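Local atomic coordinates of CELL WALL surface anchor family protein (Streptococcus pneumoniae, PDB entry 2X9Z), a protein that forms the repeating backbone subunit of the pilus of Streptococcus pneumoniae and so probably contributes to cell adhesion. Residues A177-Q187 with N212-I222. The protein carries 1 engineered substitution. Numbering follows the deposited sequence.
Sequences AEATFDLVNAQ and NTEYKFVERSI
Arg220 grips Asp182 side-on in a salt bridge between segments 177-187 and 212-222: NE lies 2.9 Å from OD2 and NH2 2.9 Å from OD1, one nitrogen to each oxygen. The carboxylate oxygens lie near the guanidinium plane, but the two planes are turned 41° apart; OD1 offers its syn lone pair, whereas NE meets OD2 on the syn side from out of the carboxylate plane. With CG anti to the carbonyl carbon and an extended chain to NE, Arg220 passes Thr180, whose CG2 lies over one guanidinium face, toward its rim. Thr194 gives OD1 a further hydrogen bond, and a water joins OD2 to Val218 O.

The same side of the sheet carries Val184, Val218 and Lys216. CG2 of Val184 meets CG2 of Val218 at 3.9 Å, while Lys216 runs alongside Val184 and carries its ammonium onward to a salt bridge with Glu255.

On the other side, Leu183 sets CD1 squarely over the centre of the Phe217 ring, a CH-pi contact 3.6 Å from the centroid and 8° off the normal. The Phe181 ring lies beside Glu219 with its plane nearly perpendicular to the carboxylate, CE2 being 3.5 Å from Glu219 OE1.

Paired backbone bonds link Asp182 with Val218 and Val184 with Lys216. Beyond them, Ala186 N binds Glu214 O, and Gln187 OE1 takes the Glu214 N-H almost straight (3.2 Å, 177°). At the end of strand 179-185, Asn185 OD1 accepts from Gln187 N, an Asx turn.

Strand 179-185 is the middle of a three-stranded antiparallel sheet, between 215-219 and 191-197, in a region consistent with a Cna-B-like domain; Phe181 and Phe217 pack on Leu161 of strand 159-166 in the domain's other sheet, and Gln187 reaches strand 130-139.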
loop_
_atom_site.group_PDB
_atom_site.type_symbol
_atom_site.label_atom_id
_atom_site.label_comp_id
_atom_site.label_asym_id
_atom_site.label_seq_id
_atom_site.Cartn_x
_atom_site.Cartn_y
_atom_site.Cartn_z
ATOM N N ALA A 177 -21.056 -6.570 4.281
ATOM C CA ALA A 177 -21.275 -7.259 3.017
ATOM C C ALA A 177 -20.348 -8.439 2.912
ATOM O O ALA A 177 -19.343 -8.508 3.617
ATOM C CB ALA A 177 -21.032 -6.325 1.851
ATOM N N GLU A 178 -20.684 -9.366 2.024
ATOM C CA GLU A 178 -19.749 -10.412 1.651
ATOM C C GLU A 178 -18.457 -9.746 1.172
ATOM O O GLU A 178 -18.501 -8.770 0.424
ATOM C CB GLU A 178 -20.350 -11.282 0.550
ATOM C CG GLU A 178 -19.525 -12.512 0.250
ATOM C CD GLU A 178 -20.254 -13.498 -0.643
ATOM O OE1 GLU A 178 -20.862 -13.062 -1.639
ATOM O OE2 GLU A 178 -20.212 -14.715 -0.355
ATOM N N ALA A 179 -17.312 -10.264 1.606
ATOM C CA ALA A 179 -16.029 -9.635 1.303
ATOM C C ALA A 179 -15.155 -10.597 0.523
ATOM O O ALA A 179 -14.945 -11.731 0.947
ATOM C CB ALA A 179 -15.325 -9.205 2.590
ATOM N N THR A 180 -14.667 -10.150 -0.627
ATOM C CA THR A 180 -13.805 -10.976 -1.460
ATOM C C THR A 180 -12.380 -10.433 -1.429
ATOM O O THR A 180 -12.166 -9.224 -1.497
ATOM C CB THR A 180 -14.332 -11.023 -2.906
ATOM O OG1 THR A 180 -15.656 -11.573 -2.904
ATOM C CG2 THR A 180 -13.437 -11.892 -3.792
ATOM N N PHE A 181 -11.407 -11.334 -1.327
ATOM C CA PHE A 181 -9.999 -10.953 -1.302
ATOM C C PHE A 181 -9.223 -11.756 -2.324
ATOM O O PHE A 181 -9.441 -12.952 -2.476
ATOM C CB PHE A 181 -9.369 -11.224 0.069
ATOM C CG PHE A 181 -10.016 -10.477 1.193
ATOM C CD1 PHE A 181 -11.209 -10.921 1.745
ATOM C CD2 PHE A 181 -9.425 -9.332 1.716
ATOM C CE1 PHE A 181 -11.803 -10.231 2.794
ATOM C CE2 PHE A 181 -10.016 -8.637 2.762
ATOM C CZ PHE A 181 -11.206 -9.086 3.294
ATOM N N ASP A 182 -8.300 -11.099 -3.006
ATOM C CA ASP A 182 -7.350 -11.809 -3.837
ATOM C C ASP A 182 -6.067 -12.001 -3.047
ATOM O O ASP A 182 -5.473 -11.035 -2.556
ATOM C CB ASP A 182 -7.098 -11.032 -5.120
ATOM C CG ASP A 182 -8.319 -11.000 -6.014
ATOM O OD1 ASP A 182 -8.806 -12.087 -6.393
ATOM O OD2 ASP A 182 -8.804 -9.896 -6.326
ATOM N N LEU A 183 -5.666 -13.255 -2.877
ATOM C CA LEU A 183 -4.373 -13.546 -2.286
ATOM C C LEU A 183 -3.334 -13.473 -3.403
ATOM O O LEU A 183 -3.379 -14.244 -4.358
ATOM C CB LEU A 183 -4.370 -14.919 -1.610
ATOM C CG LEU A 183 -3.095 -15.240 -0.822
ATOM C CD1 LEU A 183 -2.949 -14.335 0.392
ATOM C CD2 LEU A 183 -3.057 -16.707 -0.407
ATOM N N VAL A 184 -2.416 -12.521 -3.277
ATOM C CA VAL A 184 -1.447 -12.211 -4.318
ATOM C C VAL A 184 -0.049 -12.511 -3.798
ATOM O O VAL A 184 0.263 -12.226 -2.643
ATOM C CB VAL A 184 -1.535 -10.708 -4.685
ATOM C CG1 VAL A 184 -0.589 -10.358 -5.826
ATOM C CG2 VAL A 184 -2.980 -10.321 -5.028
ATOM N N ASN A 185 0.788 -13.098 -4.644
ATOM C CA ASN A 185 2.204 -13.231 -4.334
ATOM C C ASN A 185 2.772 -11.818 -4.248
ATOM O O ASN A 185 2.750 -11.094 -5.238
ATOM C CB ASN A 185 2.904 -14.038 -5.434
ATOM C CG ASN A 185 4.394 -14.211 -5.186
ATOM O OD1 ASN A 185 5.076 -13.298 -4.733
ATOM N ND2 ASN A 185 4.905 -15.387 -5.509
ATOM N N ALA A 186 3.249 -11.413 -3.070
ATOM C CA ALA A 186 3.644 -10.022 -2.846
ATOM C C ALA A 186 4.919 -9.669 -3.597
ATOM O O ALA A 186 5.199 -8.501 -3.849
ATOM C CB ALA A 186 3.807 -9.744 -1.359
ATOM N N GLN A 187 5.685 -10.690 -3.965
ATOM C CA GLN A 187 6.965 -10.460 -4.621
ATOM C C GLN A 187 6.799 -10.393 -6.131
ATOM O O GLN A 187 7.358 -9.508 -6.775
ATOM C CB GLN A 187 7.976 -11.535 -4.209
ATOM C CG GLN A 187 8.165 -11.587 -2.695
ATOM C CD GLN A 187 8.946 -12.791 -2.228
ATOM O OE1 GLN A 187 8.456 -13.596 -1.427
ATOM N NE2 GLN A 187 10.168 -12.924 -2.720
ATOM N N ASN A 212 7.919 -20.087 2.447
ATOM C CA ASN A 212 9.012 -19.139 2.243
ATOM C C ASN A 212 8.646 -17.972 1.327
ATOM O O ASN A 212 9.506 -17.173 0.954
ATOM C CB ASN A 212 10.238 -19.862 1.687
ATOM C CG ASN A 212 10.773 -20.906 2.640
ATOM O OD1 ASN A 212 10.984 -20.632 3.820
ATOM N ND2 ASN A 212 10.990 -22.115 2.134
ATOM N N THR A 213 7.374 -17.877 0.964
ATOM C CA THR A 213 6.919 -16.817 0.076
ATOM C C THR A 213 6.031 -15.843 0.847
ATOM O O THR A 213 5.227 -16.261 1.680
ATOM C CB THR A 213 6.148 -17.401 -1.131
ATOM O OG1 THR A 213 7.031 -18.216 -1.910
ATOM C CG2 THR A 213 5.599 -16.296 -2.014
ATOM N N GLU A 214 6.189 -14.548 0.593
ATOM C CA GLU A 214 5.297 -13.551 1.183
ATOM C C GLU A 214 4.094 -13.310 0.295
ATOM O O GLU A 214 4.239 -13.140 -0.915
ATOM C CB GLU A 214 6.035 -12.236 1.403
ATOM C CG GLU A 214 7.004 -12.283 2.547
ATOM C CD GLU A 214 7.643 -10.941 2.787
ATOM O OE1 GLU A 214 8.554 -10.578 2.024
ATOM O OE2 GLU A 214 7.221 -10.242 3.724
ATOM N N TYR A 215 2.912 -13.287 0.911
ATOM C CA TYR A 215 1.666 -13.051 0.198
ATOM C C TYR A 215 0.925 -11.882 0.826
ATOM O O TYR A 215 1.257 -11.434 1.920
ATOM C CB TYR A 215 0.753 -14.275 0.278
ATOM C CG TYR A 215 1.337 -15.563 -0.257
ATOM C CD1 TYR A 215 1.101 -15.962 -1.565
ATOM C CD2 TYR A 215 2.093 -16.393 0.558
ATOM C CE1 TYR A 215 1.626 -17.149 -2.055
ATOM C CE2 TYR A 215 2.619 -17.580 0.081
ATOM C CZ TYR A 215 2.379 -17.956 -1.227
ATOM O OH TYR A 215 2.895 -19.137 -1.704
ATOM N N LYS A 216 -0.093 -11.398 0.129
ATOM C CA LYS A 216 -0.935 -10.337 0.667
ATOM C C LYS A 216 -2.377 -10.609 0.261
ATOM O O LYS A 216 -2.632 -11.014 -0.872
ATOM C CB LYS A 216 -0.476 -8.967 0.148
ATOM C CG LYS A 216 -0.416 -8.848 -1.375
ATOM C CD LYS A 216 0.172 -7.507 -1.845
ATOM C CE LYS A 216 0.139 -7.397 -3.369
ATOM N NZ LYS A 216 0.813 -6.174 -3.887
ATOM N N PHE A 217 -3.319 -10.405 1.186
ATOM C CA PHE A 217 -4.736 -10.408 0.834
ATOM C C PHE A 217 -5.101 -8.988 0.419
ATOM O O PHE A 217 -4.996 -8.056 1.230
ATOM C CB PHE A 217 -5.633 -10.805 2.014
ATOM C CG PHE A 217 -5.588 -12.264 2.374
ATOM C CD1 PHE A 217 -6.283 -13.209 1.628
ATOM C CD2 PHE A 217 -4.889 -12.686 3.493
ATOM C CE1 PHE A 217 -6.258 -14.553 1.981
ATOM C CE2 PHE A 217 -4.862 -14.021 3.853
ATOM C CZ PHE A 217 -5.543 -14.957 3.095
ATOM N N VAL A 218 -5.540 -8.814 -0.824
ATOM C CA VAL A 218 -5.970 -7.502 -1.291
ATOM C C VAL A 218 -7.497 -7.496 -1.361
ATOM O O VAL A 218 -8.095 -8.236 -2.140
ATOM C CB VAL A 218 -5.365 -7.161 -2.678
ATOM C CG1 VAL A 218 -5.698 -5.736 -3.067
ATOM C CG2 VAL A 218 -3.848 -7.388 -2.687
ATOM N N GLU A 219 -8.124 -6.680 -0.522
ATOM C CA GLU A 219 -9.578 -6.611 -0.489
ATOM C C GLU A 219 -10.118 -6.010 -1.784
ATOM O O GLU A 219 -9.705 -4.920 -2.192
ATOM C CB GLU A 219 -10.025 -5.765 0.700
ATOM C CG GLU A 219 -11.524 -5.731 0.923
ATOM C CD GLU A 219 -11.881 -5.043 2.221
ATOM O OE1 GLU A 219 -11.464 -5.542 3.290
ATOM O OE2 GLU A 219 -12.574 -4.006 2.183
ATOM N N ARG A 220 -11.016 -6.726 -2.453
ATOM C CA ARG A 220 -11.760 -6.094 -3.530
ATOM C C ARG A 220 -12.675 -5.023 -2.928
ATOM O O ARG A 220 -13.338 -5.258 -1.925
ATOM C CB ARG A 220 -12.565 -7.128 -4.306
ATOM C CG ARG A 220 -11.700 -8.174 -5.025
ATOM C CD ARG A 220 -12.529 -9.070 -5.919
ATOM N NE ARG A 220 -11.707 -10.116 -6.514
ATOM C CZ ARG A 220 -12.170 -11.058 -7.323
ATOM N NH1 ARG A 220 -13.458 -11.083 -7.635
ATOM N NH2 ARG A 220 -11.344 -11.970 -7.819
ATOM N N SER A 221 -12.685 -3.839 -3.527
ATOM C CA SER A 221 -13.420 -2.716 -2.957
ATOM C C SER A 221 -14.856 -3.080 -2.595
ATOM O O SER A 221 -15.600 -3.628 -3.411
ATOM C CB SER A 221 -13.410 -1.531 -3.920
ATOM O OG SER A 221 -14.290 -0.526 -3.468
ATOM N N ILE A 222 -15.229 -2.765 -1.358
ATOM C CA ILE A 222 -16.593 -2.911 -0.885
ATOM C C ILE A 222 -17.161 -1.502 -0.784
ATOM O O ILE A 222 -16.603 -0.643 -0.095
ATOM C CB ILE A 222 -16.640 -3.585 0.496
ATOM C CG1 ILE A 222 -15.872 -4.909 0.473
ATOM C CG2 ILE A 222 -18.083 -3.814 0.929
ATOM C CD1 ILE A 222 -15.778 -5.583 1.822
HETATM O O HOH W 1 -15.059 -7.529 -1.543
HETATM O O HOH W 2 -8.114 -7.603 -5.057
HETATM O O HOH W 3 2.525 -8.176 -5.795
HETATM O O HOH W 4 3.608 -6.202 -3.358
HETATM O O HOH W 5 9.483 -14.494 0.781
#